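Hypothetical protein (Methanosarcina mazei, PDB 2I1S) is of unknown function, belongs to the plasmid pRiA4b ORF-3-like family and is built around a mixed beta-sheet. Local coordinates at residues H10-I15 / R116-L121. Sequence-based numbering, arbitrary orientation. Where two conformers were deposited one is given.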
ATOM      1  N   HIS A  10      -5.527  -7.367 -10.795  1.00 44.30           N
ATOM      2  CA  HIS A  10      -4.603  -8.031  -9.865  1.00 43.17           C
ATOM      3  C   HIS A  10      -3.353  -7.157  -9.666  1.00 42.61           C
ATOM      4  O   HIS A  10      -2.509  -7.017 -10.590  1.00 42.57           O
ATOM      5  CB  HIS A  10      -4.205  -9.427 -10.362  1.00 43.34           C
ATOM      6  CG  HIS A  10      -5.378 -10.308 -10.680  1.00 46.07           C
ATOM      7  ND1 HIS A  10      -5.467 -11.617 -10.252  1.00 49.93           N
ATOM      8  CD2 HIS A  10      -6.516 -10.071 -11.382  1.00 47.54           C
ATOM      9  CE1 HIS A  10      -6.605 -12.148 -10.675  1.00 48.66           C
ATOM     10  NE2 HIS A  10      -7.262 -11.227 -11.357  1.00 50.72           N
ATOM     11  N   LEU A  11      -3.253  -6.569  -8.461  1.00 40.50           N
ATOM     12  CA  LEU A  11      -2.245  -5.558  -8.147  1.00 38.30           C
ATOM     13  C   LEU A  11      -1.223  -6.125  -7.196  1.00 36.71           C
ATOM     14  O   LEU A  11      -1.602  -6.818  -6.258  1.00 37.07           O
ATOM     15  CB  LEU A  11      -2.919  -4.339  -7.479  1.00 37.85           C
ATOM     16  CG  LEU A  11      -3.965  -3.592  -8.316  1.00 39.21           C
ATOM     17  CD1 LEU A  11      -4.580  -2.447  -7.491  1.00 35.16           C
ATOM     18  CD2 LEU A  11      -3.418  -3.065  -9.694  1.00 33.28           C
ATOM     19  N   LYS A  12       0.061  -5.856  -7.409  1.00 34.66           N
ATOM     20  CA  LYS A  12       1.008  -6.048  -6.308  1.00 33.01           C
ATOM     21  C   LYS A  12       1.309  -4.710  -5.676  1.00 32.90           C
ATOM     22  O   LYS A  12       1.419  -3.697  -6.370  1.00 32.37           O
ATOM     23  CB  LYS A  12       2.292  -6.712  -6.759  1.00 32.86           C
ATOM     24  CG  LYS A  12       3.162  -7.196  -5.614  1.00 30.60           C
ATOM     25  CD  LYS A  12       4.435  -7.785  -6.158  1.00 29.21           C
ATOM     26  CE  LYS A  12       5.385  -8.046  -4.997  1.00 30.87           C
ATOM     27  NZ  LYS A  12       6.760  -8.429  -5.402  1.00 26.57           N
ATOM     28  N   LEU A  13       1.381  -4.709  -4.348  1.00 32.87           N
ATOM     29  CA  LEU A  13       1.713  -3.524  -3.544  1.00 32.29           C
ATOM     30  C   LEU A  13       2.949  -3.826  -2.734  1.00 32.70           C
ATOM     31  O   LEU A  13       2.946  -4.790  -1.950  1.00 33.04           O
ATOM     32  CB  LEU A  13       0.599  -3.185  -2.573  1.00 31.82           C
ATOM     33  CG  LEU A  13      -0.846  -3.220  -3.090  1.00 32.80           C
ATOM     34  CD1 LEU A  13      -1.795  -2.827  -1.978  1.00 29.14           C
ATOM     35  CD2 LEU A  13      -1.043  -2.346  -4.314  1.00 33.25           C
ATOM     36  N   SER A  14       4.012  -3.039  -2.926  0.50 32.55           N
ATOM     37  CA  SER A  14       5.243  -3.254  -2.173  0.50 32.91           C
ATOM     38  C   SER A  14       5.719  -1.990  -1.485  0.50 33.32           C
ATOM     39  O   SER A  14       5.784  -0.921  -2.089  0.50 33.30           O
ATOM     40  CB  SER A  14       6.362  -3.878  -3.045  0.50 32.94           C
ATOM     41  OG  SER A  14       7.136  -2.920  -3.762  0.50 33.33           O
ATOM     42  N   ILE A  15       6.042  -2.119  -0.206  1.00 33.62           N
ATOM     43  CA  ILE A  15       6.689  -1.037   0.510  1.00 34.39           C
ATOM     44  C   ILE A  15       8.119  -0.916  -0.050  1.00 35.00           C
ATOM     45  O   ILE A  15       8.911  -1.886  -0.013  1.00 34.79           O
ATOM     46  CB  ILE A  15       6.702  -1.275   2.053  1.00 34.19           C
ATOM     47  CG1 ILE A  15       5.315  -1.171   2.618  1.00 34.30           C
ATOM     48  CG2 ILE A  15       7.553  -0.207   2.762  1.00 34.61           C
ATOM     49  CD1 ILE A  15       5.260  -1.515   4.070  1.00 35.81           C
ATOM     50  N   ARG A 116       1.752  -2.156  -8.773  1.00 35.76           N
ATOM     51  CA  ARG A 116       1.981  -2.727 -10.079  1.00 36.06           C
ATOM     52  C   ARG A 116       0.776  -3.585 -10.471  1.00 35.44           C
ATOM     53  O   ARG A 116       0.404  -4.488  -9.746  1.00 35.29           O
ATOM     54  CB  ARG A 116       3.287  -3.530 -10.059  1.00 36.54           C
ATOM     55  CG  ARG A 116       3.427  -4.534 -11.191  1.00 38.79           C
ATOM     56  CD  ARG A 116       4.160  -3.941 -12.392  1.00 41.29           C
ATOM     57  NE  ARG A 116       5.544  -3.587 -12.062  1.00 42.78           N
ATOM     58  CZ  ARG A 116       6.620  -4.270 -12.465  1.00 45.34           C
ATOM     59  NH1 ARG A 116       6.505  -5.363 -13.230  1.00 43.22           N
ATOM     60  NH2 ARG A 116       7.824  -3.842 -12.099  1.00 45.72           N
ATOM     61  N   LEU A 117       0.149  -3.244 -11.593  1.00 35.79           N
ATOM     62  CA  LEU A 117      -0.815  -4.130 -12.276  1.00 36.52           C
ATOM     63  C   LEU A 117      -0.131  -5.364 -12.885  1.00 37.03           C
ATOM     64  O   LEU A 117       0.736  -5.238 -13.748  1.00 36.89           O
ATOM     65  CB  LEU A 117      -1.558  -3.357 -13.379  1.00 36.34           C
ATOM     66  CG  LEU A 117      -2.704  -4.033 -14.140  1.00 35.79           C
ATOM     67  CD1 LEU A 117      -3.946  -4.273 -13.259  1.00 32.18           C
ATOM     68  CD2 LEU A 117      -3.050  -3.206 -15.373  1.00 35.48           C
ATOM     69  N   GLU A 118      -0.510  -6.559 -12.429  1.00 38.17           N
ATOM     70  CA  GLU A 118       0.031  -7.778 -13.031  1.00 39.15           C
ATOM     71  C   GLU A 118      -0.921  -8.407 -14.040  1.00 40.07           C
ATOM     72  O   GLU A 118      -0.476  -8.893 -15.077  1.00 39.54           O
ATOM     73  CB  GLU A 118       0.429  -8.801 -11.969  1.00 39.03           C
ATOM     74  CG  GLU A 118       1.691  -8.419 -11.189  1.00 39.89           C
ATOM     75  CD  GLU A 118       1.999  -9.368 -10.030  1.00 39.47           C
ATOM     76  OE1 GLU A 118       1.047  -9.953  -9.445  1.00 40.69           O
ATOM     77  OE2 GLU A 118       3.201  -9.522  -9.700  1.00 39.10           O
ATOM     78  N   LYS A 119      -2.222  -8.414 -13.723  1.00 40.77           N
ATOM     79  CA  LYS A 119      -3.237  -9.077 -14.569  1.00 41.97           C
ATOM     80  C   LYS A 119      -4.570  -8.356 -14.474  1.00 42.17           C
ATOM     81  O   LYS A 119      -4.960  -7.891 -13.395  1.00 42.39           O
ATOM     82  CB  LYS A 119      -3.478 -10.518 -14.113  1.00 42.06           C
ATOM     83  CG  LYS A 119      -2.300 -11.470 -14.198  1.00 44.39           C
ATOM     84  CD  LYS A 119      -2.205 -12.351 -12.934  1.00 48.17           C
ATOM     85  CE  LYS A 119      -3.381 -13.324 -12.828  1.00 50.76           C
ATOM     86  NZ  LYS A 119      -2.939 -14.749 -12.620  1.00 53.23           N
ATOM     87  N   ILE A 120      -5.249  -8.260 -15.608  1.00 42.44           N
ATOM     88  CA  ILE A 120      -6.641  -7.833 -15.691  1.00 42.65           C
ATOM     89  C   ILE A 120      -7.437  -9.092 -16.050  1.00 43.18           C
ATOM     90  O   ILE A 120      -7.184  -9.694 -17.092  1.00 43.53           O
ATOM     91  CB  ILE A 120      -6.845  -6.760 -16.804  1.00 42.80           C
ATOM     92  CG1 ILE A 120      -6.075  -5.462 -16.485  1.00 42.61           C
ATOM     93  CG2 ILE A 120      -8.341  -6.473 -17.021  1.00 42.57           C
ATOM     94  CD1 ILE A 120      -6.343  -4.317 -17.472  1.00 42.08           C
ATOM     95  N   LEU A 121      -8.380  -9.510 -15.202  1.00 43.50           N
ATOM     96  CA  LEU A 121      -9.147 -10.737 -15.462  1.00 43.43           C
ATOM     97  C   LEU A 121     -10.650 -10.591 -15.173  1.00 43.81           C
ATOM     98  O   LEU A 121     -11.022  -9.721 -14.384  1.00 43.03           O
ATOM     99  CB  LEU A 121      -8.531 -11.906 -14.684  1.00 43.91           C
ATOM    100  CG  LEU A 121      -7.194 -12.426 -15.247  1.00 43.79           C
ATOM    101  CD1 LEU A 121      -6.643 -13.525 -14.353  1.00 44.06           C
ATOM    102  CD2 LEU A 121      -7.266 -12.880 -16.720  1.00 43.56           C
TER
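H10 on strand 7-15 faces both E118 and K119 on the antiparallel strand 111-122, which makes a classic beta bulge in the interior of the mixed sheet; strand 22-29 lies along the other edge of strand 7-15. The carbonyl of H10 takes the amide of E118 (N to O 2.8 Å) and, weakly, that of K119, while H10 N donates to K119 O at 2.7 Å. Past the bulge, K12 and R116 exchange two backbone hydrogen bonds as a hydrogen-bonded pair. The H10 side chain starts with CB 3.5 Å from K119 O; CG, beside the backbone N (chi1 -53°), lies near K119 CB and the same carbonyl oxygen. CD2 also rests against K119 O. ND1 meets K119 CE, which sits over one ring face, 4.1 Å from the centroid, in a CH-pi contact reached by bends along the lysine chain. CE1 touches L121 CD1 and K119 CE, and NE2, buried without a polar partner, abuts L121 CB at 3.6 Å. With an alanine here the ring is gone, which would probably leave K119 CE without its aromatic surface and open a gap beside L121. On the same face, the extended K12 chain passes E118 OE2, but its NZ hydrogen-bonds to Q21, its ammonium group makes a cation-pi contact with W23, and E118 OE2 is salt-bridged to R25. On the opposite face L11, which also packs on L37 of helix 34-44, meets L117 in a non-hydrogen-bonded pair. With L117 CG anti to its amide nitrogen (chi1 -174°), CD1 reaches L11 CD2 at 3.8 Å.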